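Local coordinates for protein Tv2483 (Treponema vincentii, PDB 6DET) that binds L-arginine with high selectivity as a family 3 extracellular solute-binding lipoprotein, probably delivering it to an ABC transporter, at residues Ile24-Trp29 against Asp227-Ala232; Gly60-Ile65 against Thr117-Asn122; Gly102-Glu107 against Glu217-Ala222; Val127-Arg132 against Glu180-Gly185; Asn142-Val147 against His166-Ala171. All blocks are in the same frame, centred on the assembly; numbering follows the deposited sequence.

Interaction 1: residues Ile24-Trp29 against Asp227-Ala232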
# COMPACT_ATOMS: atom_id res chain seq x y z
N ILE A 24 -3.04 -30.87 13.53
CA ILE A 24 -3.38 -29.57 14.06
C ILE A 24 -2.99 -28.55 12.96
O ILE A 24 -3.51 -28.65 11.85
CB ILE A 24 -2.69 -29.33 15.45
CG1 ILE A 24 -3.11 -30.45 16.42
CG2 ILE A 24 -3.07 -27.97 16.04
CD1 ILE A 24 -3.23 -30.05 17.89
N GLU A 25 -2.06 -27.65 13.21
CA GLU A 25 -1.92 -26.44 12.41
C GLU A 25 -1.34 -26.73 11.02
O GLU A 25 -0.59 -27.70 10.82
CB GLU A 25 -1.02 -25.43 13.12
CG GLU A 25 -1.62 -24.79 14.37
CD GLU A 25 -0.57 -24.39 15.39
OE1 GLU A 25 -0.36 -23.17 15.58
OE2 GLU A 25 0.05 -25.29 15.99
N ASP A 26 -1.68 -25.87 10.07
CA ASP A 26 -0.97 -25.88 8.79
C ASP A 26 0.49 -25.50 9.02
O ASP A 26 0.82 -24.81 9.98
CB ASP A 26 -1.64 -24.93 7.81
CG ASP A 26 -1.27 -23.49 8.06
OD1 ASP A 26 -0.23 -23.05 7.49
OD2 ASP A 26 -2.01 -22.79 8.81
N PRO A 27 1.40 -25.97 8.16
CA PRO A 27 2.84 -25.79 8.42
C PRO A 27 3.41 -24.42 8.06
O PRO A 27 4.64 -24.30 7.99
CB PRO A 27 3.47 -26.88 7.55
CG PRO A 27 2.54 -26.98 6.41
CD PRO A 27 1.16 -26.79 6.97
N SER A 28 2.60 -23.39 7.85
CA SER A 28 3.18 -22.16 7.30
C SER A 28 4.08 -21.46 8.32
O SER A 28 5.15 -20.96 7.96
CB SER A 28 2.08 -21.20 6.79
OG SER A 28 1.11 -20.85 7.79
N TRP A 29 3.69 -21.43 9.60
CA TRP A 29 4.60 -20.89 10.61
C TRP A 29 5.83 -21.78 10.75
O TRP A 29 6.96 -21.28 10.77
CB TRP A 29 3.90 -20.72 11.96
CG TRP A 29 4.89 -20.49 13.05
CD1 TRP A 29 5.12 -21.29 14.13
CD2 TRP A 29 5.84 -19.42 13.14
NE1 TRP A 29 6.14 -20.78 14.90
CE2 TRP A 29 6.59 -19.63 14.32
CE3 TRP A 29 6.12 -18.30 12.35
CZ2 TRP A 29 7.61 -18.77 14.72
CZ3 TRP A 29 7.14 -17.44 12.76
CH2 TRP A 29 7.87 -17.68 13.93
N ASP A 227 -2.17 -20.04 4.60
CA ASP A 227 -1.12 -19.89 5.62
C ASP A 227 -1.67 -19.26 6.90
O ASP A 227 -1.23 -18.22 7.39
CB ASP A 227 0.05 -19.09 5.04
CG ASP A 227 0.90 -19.88 4.05
OD1 ASP A 227 0.48 -21.00 3.65
OD2 ASP A 227 1.98 -19.38 3.65
N ALA A 228 -2.63 -19.97 7.50
CA ALA A 228 -3.31 -19.47 8.68
C ALA A 228 -2.39 -19.39 9.91
O ALA A 228 -2.43 -18.41 10.66
CB ALA A 228 -4.53 -20.33 8.96
N SER A 229 -1.54 -20.40 10.15
CA SER A 229 -0.69 -20.37 11.34
C SER A 229 0.36 -19.27 11.24
O SER A 229 0.70 -18.62 12.25
CB SER A 229 -0.03 -21.74 11.55
OG SER A 229 0.77 -22.05 10.40
N LEU A 230 0.91 -19.04 10.05
CA LEU A 230 1.84 -17.93 9.87
C LEU A 230 1.16 -16.60 10.18
O LEU A 230 1.69 -15.77 10.92
CB LEU A 230 2.40 -17.92 8.45
CG LEU A 230 3.31 -16.74 8.09
CD1 LEU A 230 4.48 -16.65 9.05
CD2 LEU A 230 3.84 -16.85 6.63
N VAL A 231 -0.04 -16.40 9.64
CA VAL A 231 -0.72 -15.12 9.84
C VAL A 231 -1.10 -14.94 11.30
O VAL A 231 -0.96 -13.85 11.86
CB VAL A 231 -1.95 -15.02 8.91
CG1 VAL A 231 -2.85 -13.82 9.29
CG2 VAL A 231 -1.53 -14.90 7.47
N ALA A 232 -1.57 -16.01 11.96
CA ALA A 232 -1.91 -15.93 13.38
C ALA A 232 -0.71 -15.54 14.23
O ALA A 232 -0.83 -14.74 15.16
CB ALA A 232 -2.49 -17.25 13.88
O HOH W 1 -0.07 -23.61 4.73
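Asp26, Ser28 and Ser229 each carry the first side-chain atom beyond CB folded between their own backbone N and carbonyl carbon (chi1 79°, 57° and 60°), which turns their oxygens back over the main chain where two helix starts meet. Asp26 forms an Asx turn ahead of helix 28-35: its OD1 accepts from Ser28 N at 2.9 Å, the donor standing above the carboxylate plane, and from Ser28 OG at 2.6 Å on the syn lone pair. The other oxygen of the same carboxylate reaches across to the first turn of helix 228-243, where Asp26 OD2 takes Ser229 N at 2.8 Å, again on its syn lone pair. Ser28 adds a second grip, OG accepting from Leu230 N at 2.9 Å. Asp26 and Ser28 thus bind backbone N-H groups at the start of the partner helix. Ser229 OG works in the reverse direction, donating to Asp26 O and accepting from Trp29 N. Asp227, salt-bridged to Arg224, lays its CB and CG against Ser28 CB. Where the two like-charged carboxylates approach, a water sits between them, 2.8 Å from Asp26 OD1 and 2.9 Å from Asp227 OD1.

Interaction 2: residues Gly60-Ile65 against Thr117-Asn122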
# COMPACT_ATOMS: atom_id res chain seq x y z
N GLY A 60 11.11 2.75 6.04
CA GLY A 60 9.75 3.22 6.01
C GLY A 60 8.92 2.58 7.11
O GLY A 60 9.42 1.76 7.89
N TYR A 61 7.66 2.99 7.16
CA TYR A 61 6.74 2.53 8.19
C TYR A 61 6.60 1.01 8.15
O TYR A 61 6.66 0.35 9.19
CB TYR A 61 5.39 3.19 7.98
CG TYR A 61 4.36 2.93 9.05
CD1 TYR A 61 4.59 3.27 10.38
CD2 TYR A 61 3.12 2.39 8.71
CE1 TYR A 61 3.60 3.06 11.37
CE2 TYR A 61 2.14 2.19 9.67
CZ TYR A 61 2.39 2.54 11.00
OH TYR A 61 1.45 2.36 11.99
N ASP A 62 6.35 0.45 6.95
CA ASP A 62 6.17 -0.99 6.82
C ASP A 62 7.46 -1.71 7.17
O ASP A 62 7.43 -2.80 7.74
CB ASP A 62 5.76 -1.38 5.40
CG ASP A 62 4.34 -1.03 5.05
OD1 ASP A 62 3.58 -0.52 5.92
OD2 ASP A 62 3.95 -1.29 3.89
N ILE A 63 8.59 -1.10 6.84
CA ILE A 63 9.88 -1.72 7.11
C ILE A 63 10.15 -1.75 8.60
O ILE A 63 10.64 -2.75 9.15
CB ILE A 63 10.99 -0.94 6.36
CG1 ILE A 63 10.60 -0.71 4.89
CG2 ILE A 63 12.30 -1.65 6.48
CD1 ILE A 63 10.34 -1.95 4.09
N ASP A 64 9.83 -0.65 9.30
CA ASP A 64 10.06 -0.64 10.74
C ASP A 64 9.19 -1.69 11.42
O ASP A 64 9.64 -2.40 12.33
CB ASP A 64 9.77 0.75 11.30
CG ASP A 64 10.91 1.74 11.06
OD1 ASP A 64 12.00 1.32 10.66
OD2 ASP A 64 10.70 2.93 11.31
N ILE A 65 7.94 -1.82 10.97
CA ILE A 65 7.03 -2.82 11.55
C ILE A 65 7.61 -4.22 11.38
O ILE A 65 7.72 -4.99 12.35
CB ILE A 65 5.62 -2.71 10.92
CG1 ILE A 65 4.93 -1.40 11.33
CG2 ILE A 65 4.75 -3.89 11.36
CD1 ILE A 65 3.64 -1.08 10.58
N THR A 117 -5.16 -8.49 10.04
CA THR A 117 -6.01 -7.45 10.54
C THR A 117 -5.47 -6.09 10.05
O THR A 117 -4.26 -5.86 10.11
CB THR A 117 -6.10 -7.51 12.06
OG1 THR A 117 -7.06 -6.54 12.50
CG2 THR A 117 -4.75 -7.26 12.67
N PRO A 118 -6.32 -5.23 9.53
CA PRO A 118 -5.84 -3.97 8.93
C PRO A 118 -5.07 -3.09 9.91
O PRO A 118 -5.37 -3.03 11.10
CB PRO A 118 -7.13 -3.28 8.49
CG PRO A 118 -8.04 -4.40 8.17
CD PRO A 118 -7.71 -5.52 9.12
N TYR A 119 -4.07 -2.37 9.37
CA TYR A 119 -3.19 -1.59 10.23
C TYR A 119 -3.23 -0.09 9.92
O TYR A 119 -2.80 0.70 10.78
CB TYR A 119 -1.74 -2.14 10.14
CG TYR A 119 -0.99 -1.84 8.83
CD1 TYR A 119 -1.34 -2.50 7.63
CD2 TYR A 119 0.10 -0.99 8.82
CE1 TYR A 119 -0.64 -2.24 6.43
CE2 TYR A 119 0.80 -0.72 7.61
CZ TYR A 119 0.41 -1.35 6.44
OH TYR A 119 1.10 -1.09 5.26
N LEU A 120 -3.76 0.32 8.77
CA LEU A 120 -3.95 1.73 8.42
C LEU A 120 -5.23 1.88 7.62
O LEU A 120 -5.64 0.95 6.92
CB LEU A 120 -2.80 2.29 7.56
CG LEU A 120 -1.42 2.48 8.19
CD1 LEU A 120 -0.36 2.82 7.15
CD2 LEU A 120 -1.53 3.57 9.28
N GLN A 121 -5.86 3.07 7.72
CA GLN A 121 -6.88 3.50 6.78
C GLN A 121 -6.22 4.22 5.62
O GLN A 121 -5.16 4.82 5.76
CB GLN A 121 -7.90 4.45 7.41
CG GLN A 121 -8.91 3.78 8.25
CD GLN A 121 -9.89 4.80 8.75
OE1 GLN A 121 -9.54 5.63 9.58
NE2 GLN A 121 -11.08 4.81 8.18
N ASN A 122 -6.86 4.14 4.46
CA ASN A 122 -6.38 4.85 3.29
C ASN A 122 -7.58 5.29 2.47
O ASN A 122 -8.71 4.83 2.67
CB ASN A 122 -5.44 3.98 2.46
CG ASN A 122 -4.97 4.68 1.22
OD1 ASN A 122 -4.30 5.73 1.30
ND2 ASN A 122 -5.33 4.13 0.05
O HOH W 2 -0.40 0.41 12.04
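Tyr119 drives its ring into the first turn of helix 61-73, and its hydroxyl donates to Asp62 OD1 over 2.6 Å, meeting the carboxylate on the syn side but 22° out of its plane. Side chains span the gap, for Asp62 CA and Tyr119 CA, the nearest such pair, are 10.0 Å apart. The packed part lies around this bond. Tyr61 CE2 comes to the edge of the Tyr119 ring, 3.8 Å from its CE2, and also touches Leu120 CD1 at 3.6 Å, while Ile65 CD1 sits over one face of the Tyr61 ring, toward its rim, and lies obliquely against Tyr119. Phe221 stacks on Tyr119. The looser side is bridged by one water, 2.7 Å from Tyr61 OH and donating to Tyr119 O at 2.7 Å. Asp62 OD2 has a different task, accepting from Gly102 N in the arginine pocket. With one oxygen held by a tyrosine and the other by backbone N-H, this buried carboxylate is fixed in rotation; such donors would be expected to stabilise its negative charge, consistent with a second-shell role behind Gly102.

Interaction 3: residues Gly102-Glu107 against Glu217-Ala222. With ARG (arginine), chain B.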
# COMPACT_ATOMS: atom_id res chain seq x y z
N GLY A 102 1.87 -0.96 1.37
CA GLY A 102 0.58 -0.31 1.24
C GLY A 102 -0.45 -1.13 0.49
O GLY A 102 -1.14 -0.63 -0.40
N PHE A 103 -0.54 -2.42 0.82
CA PHE A 103 -1.46 -3.34 0.16
C PHE A 103 -2.90 -3.10 0.64
O PHE A 103 -3.20 -3.31 1.83
CB PHE A 103 -0.99 -4.78 0.45
CG PHE A 103 -1.73 -5.84 -0.32
CD1 PHE A 103 -1.15 -6.46 -1.43
CD2 PHE A 103 -2.99 -6.28 0.09
CE1 PHE A 103 -1.84 -7.43 -2.12
CE2 PHE A 103 -3.67 -7.25 -0.62
CZ PHE A 103 -3.09 -7.83 -1.72
N SER A 104 -3.79 -2.73 -0.28
CA SER A 104 -5.19 -2.45 0.04
C SER A 104 -6.07 -3.70 0.12
O SER A 104 -6.00 -4.59 -0.73
CB SER A 104 -5.76 -1.51 -1.01
OG SER A 104 -5.04 -0.29 -1.00
N VAL A 105 -6.91 -3.76 1.15
CA VAL A 105 -7.99 -4.73 1.17
C VAL A 105 -9.03 -4.38 0.11
O VAL A 105 -9.48 -3.23 0.02
CB VAL A 105 -8.65 -4.80 2.56
CG1 VAL A 105 -9.79 -5.81 2.53
CG2 VAL A 105 -7.61 -5.17 3.60
N THR A 106 -9.40 -5.36 -0.72
CA THR A 106 -10.56 -5.27 -1.58
C THR A 106 -11.34 -6.56 -1.46
O THR A 106 -10.82 -7.60 -1.04
CB THR A 106 -10.22 -5.06 -3.07
OG1 THR A 106 -9.67 -6.28 -3.59
CG2 THR A 106 -9.24 -3.90 -3.28
N GLU A 107 -12.61 -6.49 -1.87
CA GLU A 107 -13.44 -7.69 -1.81
C GLU A 107 -12.90 -8.77 -2.74
O GLU A 107 -12.81 -9.94 -2.36
CB GLU A 107 -14.89 -7.34 -2.14
CG GLU A 107 -15.58 -6.54 -1.03
CD GLU A 107 -15.54 -7.24 0.32
OE1 GLU A 107 -16.09 -8.36 0.44
OE2 GLU A 107 -14.93 -6.70 1.27
N GLU A 217 -10.62 2.88 2.29
CA GLU A 217 -9.96 1.57 2.26
C GLU A 217 -9.26 1.31 3.57
O GLU A 217 -9.05 2.22 4.39
CB GLU A 217 -8.87 1.46 1.15
CG GLU A 217 -9.24 1.90 -0.20
CD GLU A 217 -8.07 1.91 -1.20
OE1 GLU A 217 -8.37 2.13 -2.39
OE2 GLU A 217 -6.87 1.80 -0.83
N TYR A 218 -8.81 0.07 3.71
CA TYR A 218 -7.85 -0.35 4.71
C TYR A 218 -6.64 -0.97 4.03
O TYR A 218 -6.77 -1.60 2.98
CB TYR A 218 -8.43 -1.39 5.65
CG TYR A 218 -9.75 -0.96 6.22
CD1 TYR A 218 -9.80 -0.05 7.27
CD2 TYR A 218 -10.94 -1.44 5.71
CE1 TYR A 218 -11.01 0.37 7.78
CE2 TYR A 218 -12.16 -1.04 6.22
CZ TYR A 218 -12.19 -0.13 7.26
OH TYR A 218 -13.40 0.28 7.77
N TYR A 219 -5.49 -0.75 4.64
CA TYR A 219 -4.25 -1.41 4.26
C TYR A 219 -4.09 -2.65 5.14
O TYR A 219 -4.50 -2.66 6.30
CB TYR A 219 -3.04 -0.52 4.50
CG TYR A 219 -2.75 0.56 3.45
CD1 TYR A 219 -3.37 0.56 2.21
CD2 TYR A 219 -1.78 1.50 3.71
CE1 TYR A 219 -3.00 1.54 1.22
CE2 TYR A 219 -1.42 2.47 2.77
CZ TYR A 219 -2.04 2.47 1.54
OH TYR A 219 -1.62 3.40 0.60
N THR A 220 -3.45 -3.67 4.57
CA THR A 220 -3.17 -4.92 5.27
C THR A 220 -1.81 -5.43 4.82
O THR A 220 -1.10 -4.78 4.03
CB THR A 220 -4.29 -5.94 4.98
OG1 THR A 220 -4.10 -7.15 5.73
CG2 THR A 220 -4.34 -6.30 3.51
N PHE A 221 -1.43 -6.60 5.34
CA PHE A 221 -0.31 -7.37 4.81
C PHE A 221 -0.89 -8.68 4.28
O PHE A 221 -1.69 -9.32 4.97
CB PHE A 221 0.74 -7.63 5.88
CG PHE A 221 1.24 -6.40 6.54
CD1 PHE A 221 1.71 -5.32 5.78
CD2 PHE A 221 1.25 -6.30 7.92
CE1 PHE A 221 2.16 -4.19 6.42
CE2 PHE A 221 1.70 -5.16 8.54
CZ PHE A 221 2.15 -4.11 7.79
N ALA A 222 -0.54 -9.03 3.04
CA ALA A 222 -1.17 -10.13 2.31
C ALA A 222 -0.30 -11.39 2.37
O ALA A 222 0.91 -11.32 2.13
CB ALA A 222 -1.41 -9.75 0.85
N ARG B . -2.65 0.28 -2.38
CA ARG B . -2.01 -0.19 -3.64
C ARG B . -2.37 -1.65 -3.88
O ARG B . -2.75 -2.33 -2.91
CB ARG B . -0.49 -0.04 -3.58
CG ARG B . 0.00 1.40 -3.53
CD ARG B . 1.51 1.54 -3.38
NE ARG B . 2.19 1.01 -4.55
CZ ARG B . 2.87 -0.13 -4.58
NH1 ARG B . 3.40 -0.51 -5.75
NH2 ARG B . 3.02 -0.89 -3.49
OXT ARG B . -2.26 -2.14 -5.01
O HOH W 3 0.97 -3.08 3.35
O HOH W 4 -10.51 -1.75 2.12
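Gly102 CA sits over the centre of the Tyr219 ring, 3.7 Å from the centroid and only 9° off the normal, a CH-pi contact in which a glycine takes the place of a side chain. At the edge of the same ring, in its plane, lies Ser104 OG. That hydroxyl donates to Glu217 OE2 at 2.8 Å, coming from above the carboxylate plane, and accepts from the amino group of the bound arginine; the ligand's N also donates to Gly102 O at 2.7 Å, and Ser104 N reaches its carboxylate O on a nearly straight bond (173°). Glu217 in turn is salt-bridged to Lys124 and bonded to Asn122, a second shell that probably orients the Ser104 hydroxyl. All this takes place where strand 98-104 turns a corner beside antiparallel strand 215-223, in the ligand-binding region of a family 3 solute-binding protein. Thr220 N to Phe103 O and Val105 N to Tyr218 O, both 2.8 Å, join the backbones, and a water links Phe103 N to Thr220 O. With CG anti to the backbone N (chi1 -172°), the Phe103 ring runs alongside Thr220 and takes Ala222 CB over the centre of one face, 3.6 Å from the centroid; Arg109 makes a cation-pi contact with it. Val105 CG2 presses tightly on Thr220 CG2 at 3.5 Å, the two side chains crossing at about a right angle.

Interaction 4: residues Val127-Arg132 against Glu180-Gly185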
# COMPACT_ATOMS: atom_id res chain seq x y z
N VAL A 127 -5.44 13.62 -8.21
CA VAL A 127 -4.54 14.77 -8.19
C VAL A 127 -4.45 15.33 -9.59
O VAL A 127 -4.37 14.58 -10.57
CB VAL A 127 -3.14 14.38 -7.65
CG1 VAL A 127 -2.17 15.56 -7.72
CG2 VAL A 127 -3.24 13.86 -6.20
N THR A 128 -4.51 16.66 -9.69
CA THR A 128 -4.38 17.38 -10.96
C THR A 128 -3.32 18.45 -10.80
O THR A 128 -2.77 18.64 -9.71
CB THR A 128 -5.71 18.02 -11.39
OG1 THR A 128 -6.12 19.00 -10.42
CG2 THR A 128 -6.79 16.99 -11.52
N LEU A 129 -3.03 19.15 -11.91
CA LEU A 129 -2.24 20.37 -11.84
C LEU A 129 -3.09 21.51 -11.29
O LEU A 129 -4.24 21.69 -11.71
CB LEU A 129 -1.70 20.73 -13.22
CG LEU A 129 -0.81 19.66 -13.86
CD1 LEU A 129 -0.56 20.00 -15.31
CD2 LEU A 129 0.50 19.54 -13.11
N ALA A 130 -2.53 22.28 -10.36
CA ALA A 130 -3.33 23.20 -9.56
C ALA A 130 -3.79 24.38 -10.38
O ALA A 130 -4.81 25.01 -10.05
CB ALA A 130 -2.53 23.69 -8.35
N GLY A 131 -3.08 24.69 -11.44
CA GLY A 131 -3.37 25.90 -12.19
C GLY A 131 -4.37 25.64 -13.29
O GLY A 131 -4.45 26.41 -14.26
N ARG A 132 -5.13 24.56 -13.15
CA ARG A 132 -6.06 24.15 -14.19
C ARG A 132 -7.52 24.29 -13.80
O ARG A 132 -8.38 24.09 -14.65
CB ARG A 132 -5.77 22.71 -14.61
CG ARG A 132 -4.39 22.54 -15.22
CD ARG A 132 -4.26 23.28 -16.53
NE ARG A 132 -3.10 22.84 -17.29
CZ ARG A 132 -1.84 23.16 -17.00
NH1 ARG A 132 -1.57 23.93 -15.96
NH2 ARG A 132 -0.85 22.70 -17.76
N GLU A 180 5.09 12.30 -13.62
CA GLU A 180 5.72 12.71 -14.87
C GLU A 180 4.68 12.90 -15.96
O GLU A 180 4.77 13.85 -16.75
CB GLU A 180 6.75 11.68 -15.31
CG GLU A 180 7.99 11.62 -14.46
CD GLU A 180 8.81 10.37 -14.72
OE1 GLU A 180 8.54 9.67 -15.72
OE2 GLU A 180 9.71 10.08 -13.91
N ALA A 181 3.71 12.00 -16.05
CA ALA A 181 2.65 12.15 -17.05
C ALA A 181 1.79 13.36 -16.72
O ALA A 181 1.35 14.08 -17.63
CB ALA A 181 1.81 10.88 -17.11
N LEU A 182 1.57 13.62 -15.43
CA LEU A 182 0.81 14.79 -15.02
C LEU A 182 1.54 16.08 -15.38
O LEU A 182 0.93 17.04 -15.87
CB LEU A 182 0.50 14.74 -13.52
CG LEU A 182 -0.54 15.73 -13.01
CD1 LEU A 182 -1.88 15.50 -13.70
CD2 LEU A 182 -0.71 15.65 -11.51
N ASP A 183 2.86 16.11 -15.15
CA ASP A 183 3.66 17.24 -15.61
C ASP A 183 3.70 17.29 -17.14
O ASP A 183 3.75 18.38 -17.72
CB ASP A 183 5.08 17.15 -15.04
CG ASP A 183 5.10 17.09 -13.51
OD1 ASP A 183 4.10 17.46 -12.86
OD2 ASP A 183 6.14 16.67 -12.95
N SER A 184 3.67 16.13 -17.79
CA SER A 184 3.83 16.06 -19.24
C SER A 184 2.59 16.53 -19.98
O SER A 184 2.70 17.06 -21.08
CB SER A 184 4.13 14.63 -19.68
OG SER A 184 5.41 14.18 -19.25
N GLY A 185 1.40 16.32 -19.42
CA GLY A 185 0.19 16.42 -20.21
C GLY A 185 -0.20 15.12 -20.89
O GLY A 185 -1.15 15.10 -21.68
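A helix packed on a beta-sheet is the element here: the last turn of helix 175-184 lies against the end of strand 120-129, their short axes 8.7 Å apart and running in roughly the same direction, 33° from parallel. Leu182 carries most of the contact. Its CG stands anti to the backbone N (chi1 -167°), sending both methyls onto the strand, where CD2 rests 3.9 Å from Val127 O and just as near the carbonyl carbon of Thr128, and meets Val127 CG1 at 4.1 Å from across. Leu129 comes past in the opposite direction, its CD2 4.0 Å from Leu182 CG, and its other methyl CD1 reaches the helix backbone at Leu182 O, 3.4 Å away. The same CD1 lies over one face of the Arg132 guanidinium, offset toward its rim. No hydrogen bond crosses between these segments; the interface is largely apolar. On the helix side, Ser184 OG and Ser184 N both donate to Glu180 O, from opposite faces of its carbonyl plane. Asp183 OD1, which skirts Leu129 CD2, is bonded to Tyr207 of strand 207-209. That tyrosine also touches Val127, Leu129 and Leu182, while Ile190 of strand 189-193 packs on Val127 and Leu182, so the helix end lies over three adjoining strands.

Interaction 5: residues Asn142-Val147 against His166-Ala171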
# COMPACT_ATOMS: atom_id res chain seq x y z
N ASN A 142 -14.27 12.68 -19.83
CA ASN A 142 -13.59 12.79 -21.12
C ASN A 142 -12.15 13.27 -20.92
O ASN A 142 -11.65 14.12 -21.65
CB ASN A 142 -14.34 13.73 -22.08
CG ASN A 142 -15.79 13.34 -22.26
OD1 ASN A 142 -16.69 14.09 -21.88
ND2 ASN A 142 -16.03 12.18 -22.84
N ARG A 143 -11.50 12.74 -19.90
CA ARG A 143 -10.10 13.01 -19.62
C ARG A 143 -9.34 11.70 -19.63
O ARG A 143 -9.92 10.61 -19.66
CB ARG A 143 -9.92 13.69 -18.26
CG ARG A 143 -10.72 14.96 -18.06
CD ARG A 143 -10.17 16.14 -18.81
NE ARG A 143 -10.88 17.35 -18.43
CZ ARG A 143 -10.74 18.53 -19.02
NH1 ARG A 143 -9.90 18.68 -20.04
NH2 ARG A 143 -11.44 19.57 -18.58
N THR A 144 -8.02 11.81 -19.58
CA THR A 144 -7.14 10.67 -19.38
C THR A 144 -6.58 10.72 -17.97
O THR A 144 -6.04 11.74 -17.54
CB THR A 144 -6.01 10.71 -20.41
OG1 THR A 144 -6.58 10.58 -21.70
CG2 THR A 144 -5.00 9.58 -20.17
N ILE A 145 -6.68 9.60 -17.26
CA ILE A 145 -6.26 9.52 -15.87
C ILE A 145 -5.30 8.37 -15.72
O ILE A 145 -5.58 7.25 -16.18
CB ILE A 145 -7.46 9.34 -14.92
CG1 ILE A 145 -8.49 10.45 -15.18
CG2 ILE A 145 -6.95 9.31 -13.46
CD1 ILE A 145 -9.72 10.35 -14.32
N ALA A 146 -4.16 8.63 -15.09
CA ALA A 146 -3.12 7.62 -14.93
C ALA A 146 -3.25 6.98 -13.57
O ALA A 146 -3.58 7.64 -12.57
CB ALA A 146 -1.71 8.21 -15.08
N VAL A 147 -3.02 5.67 -13.54
CA VAL A 147 -3.05 4.90 -12.30
C VAL A 147 -1.84 3.99 -12.29
O VAL A 147 -1.33 3.60 -13.35
CB VAL A 147 -4.36 4.09 -12.15
CG1 VAL A 147 -5.57 5.01 -12.30
CG2 VAL A 147 -4.42 2.92 -13.15
N HIS A 166 -16.46 7.25 -19.54
CA HIS A 166 -16.06 8.57 -19.99
C HIS A 166 -14.65 8.93 -19.55
O HIS A 166 -14.32 10.11 -19.43
CB HIS A 166 -17.04 9.64 -19.49
CG HIS A 166 -18.36 9.62 -20.20
ND1 HIS A 166 -19.56 9.72 -19.55
CD2 HIS A 166 -18.65 9.52 -21.52
CE1 HIS A 166 -20.55 9.67 -20.43
NE2 HIS A 166 -20.02 9.55 -21.63
N VAL A 167 -13.79 7.94 -19.33
CA VAL A 167 -12.41 8.18 -18.95
C VAL A 167 -11.52 7.23 -19.74
O VAL A 167 -11.92 6.11 -20.07
CB VAL A 167 -12.20 7.99 -17.43
CG1 VAL A 167 -10.74 8.06 -17.07
CG2 VAL A 167 -12.97 9.06 -16.68
N ILE A 168 -10.32 7.70 -20.08
CA ILE A 168 -9.23 6.86 -20.58
C ILE A 168 -8.28 6.63 -19.42
O ILE A 168 -7.81 7.59 -18.79
CB ILE A 168 -8.51 7.54 -21.75
CG1 ILE A 168 -9.50 7.92 -22.85
CG2 ILE A 168 -7.42 6.63 -22.33
CD1 ILE A 168 -8.89 8.81 -23.93
N ILE A 169 -7.98 5.37 -19.12
CA ILE A 169 -7.12 5.02 -17.99
C ILE A 169 -5.77 4.55 -18.53
O ILE A 169 -5.71 3.64 -19.37
CB ILE A 169 -7.78 3.96 -17.10
CG1 ILE A 169 -9.04 4.57 -16.48
CG2 ILE A 169 -6.81 3.52 -16.02
CD1 ILE A 169 -9.94 3.57 -15.81
N LYS A 170 -4.69 5.19 -18.07
CA LYS A 170 -3.34 4.79 -18.44
C LYS A 170 -2.67 4.19 -17.21
O LYS A 170 -2.56 4.85 -16.18
CB LYS A 170 -2.50 5.95 -18.97
CG LYS A 170 -2.81 6.31 -20.40
CD LYS A 170 -1.90 7.41 -20.91
CE LYS A 170 -2.27 7.79 -22.33
NZ LYS A 170 -2.19 6.63 -23.25
N ALA A 171 -2.23 2.94 -17.33
CA ALA A 171 -1.56 2.25 -16.24
C ALA A 171 -0.05 2.40 -16.38
O ALA A 171 0.50 2.17 -17.46
CB ALA A 171 -1.93 0.76 -16.22
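Five backbone hydrogen bonds join residues 142-147 to 166-171, beginning with Asn142 N to His166 O at 2.6 Å, the shortest of them though bent to 144° at the hydrogen. This is the parallel strand pair of a beta-alpha-beta crossover, strand 143-148 returning through helix 153-158 to strand 167-172. Ile168 bonds strand 143-148 through both its N and its O, the N donating to Arg143 O at 175° and the O accepting from Ile145 N at 2.8 Å; Lys170 repeats the pattern two residues on, its N giving to Ile145 O and its O taking Val147 N. CA-H...O contacts fill in between, such as Ala146 CA to Lys170 O at 3.1 Å. Beyond the backbone, the face with Ile145, Val147, Val167 and Ile169 is mainly apolar. Ile145 CD1 lies 3.7 Å from Val167 CG1, and Val147 CG2 meets Ile169 CG2 at 3.8 Å. Leu157 of helix 153-158 covers Ile145, Val147 and Ile169, and on the far side of strand 143-148 Val191 of strand 189-193 joins Ile145 and Val147. The other face bears Thr144, Ile168 and Lys170. There Thr144 CG2, anti to its own N, packs against CG, CD and CE of Lys170, crossing at a slant, before that chain bends at the ammonium end (chi4 -58°). Thr144 OG1 turns instead toward Ile168, 3.6 Å from its CB.

Overall arrangement
Interactions 2 and 3 form the centre, 10 Å apart between centres and directly joined: Asn122 O lies 2.8 Å from Glu217 N, a probable hydrogen bond between strands 120-129 and 215-223. Interaction 3 contributes four of the fifteen residues around the bound arginine, and the side chain of Asp62 in interaction 2 is about 7 Å from it. Strand 120-129 then runs out to interaction 4, whose centre lies 13 Å from that of interaction 5; Val127 and Val147 have side chains about 13 and 10 Å from the ligand. Interaction 1 lies on the other side of the chain's centre, 46 Å from interaction 4 between centres. Its helix 228-243 follows strand 215-223, and its two segments enclose all the other contacts along the chain.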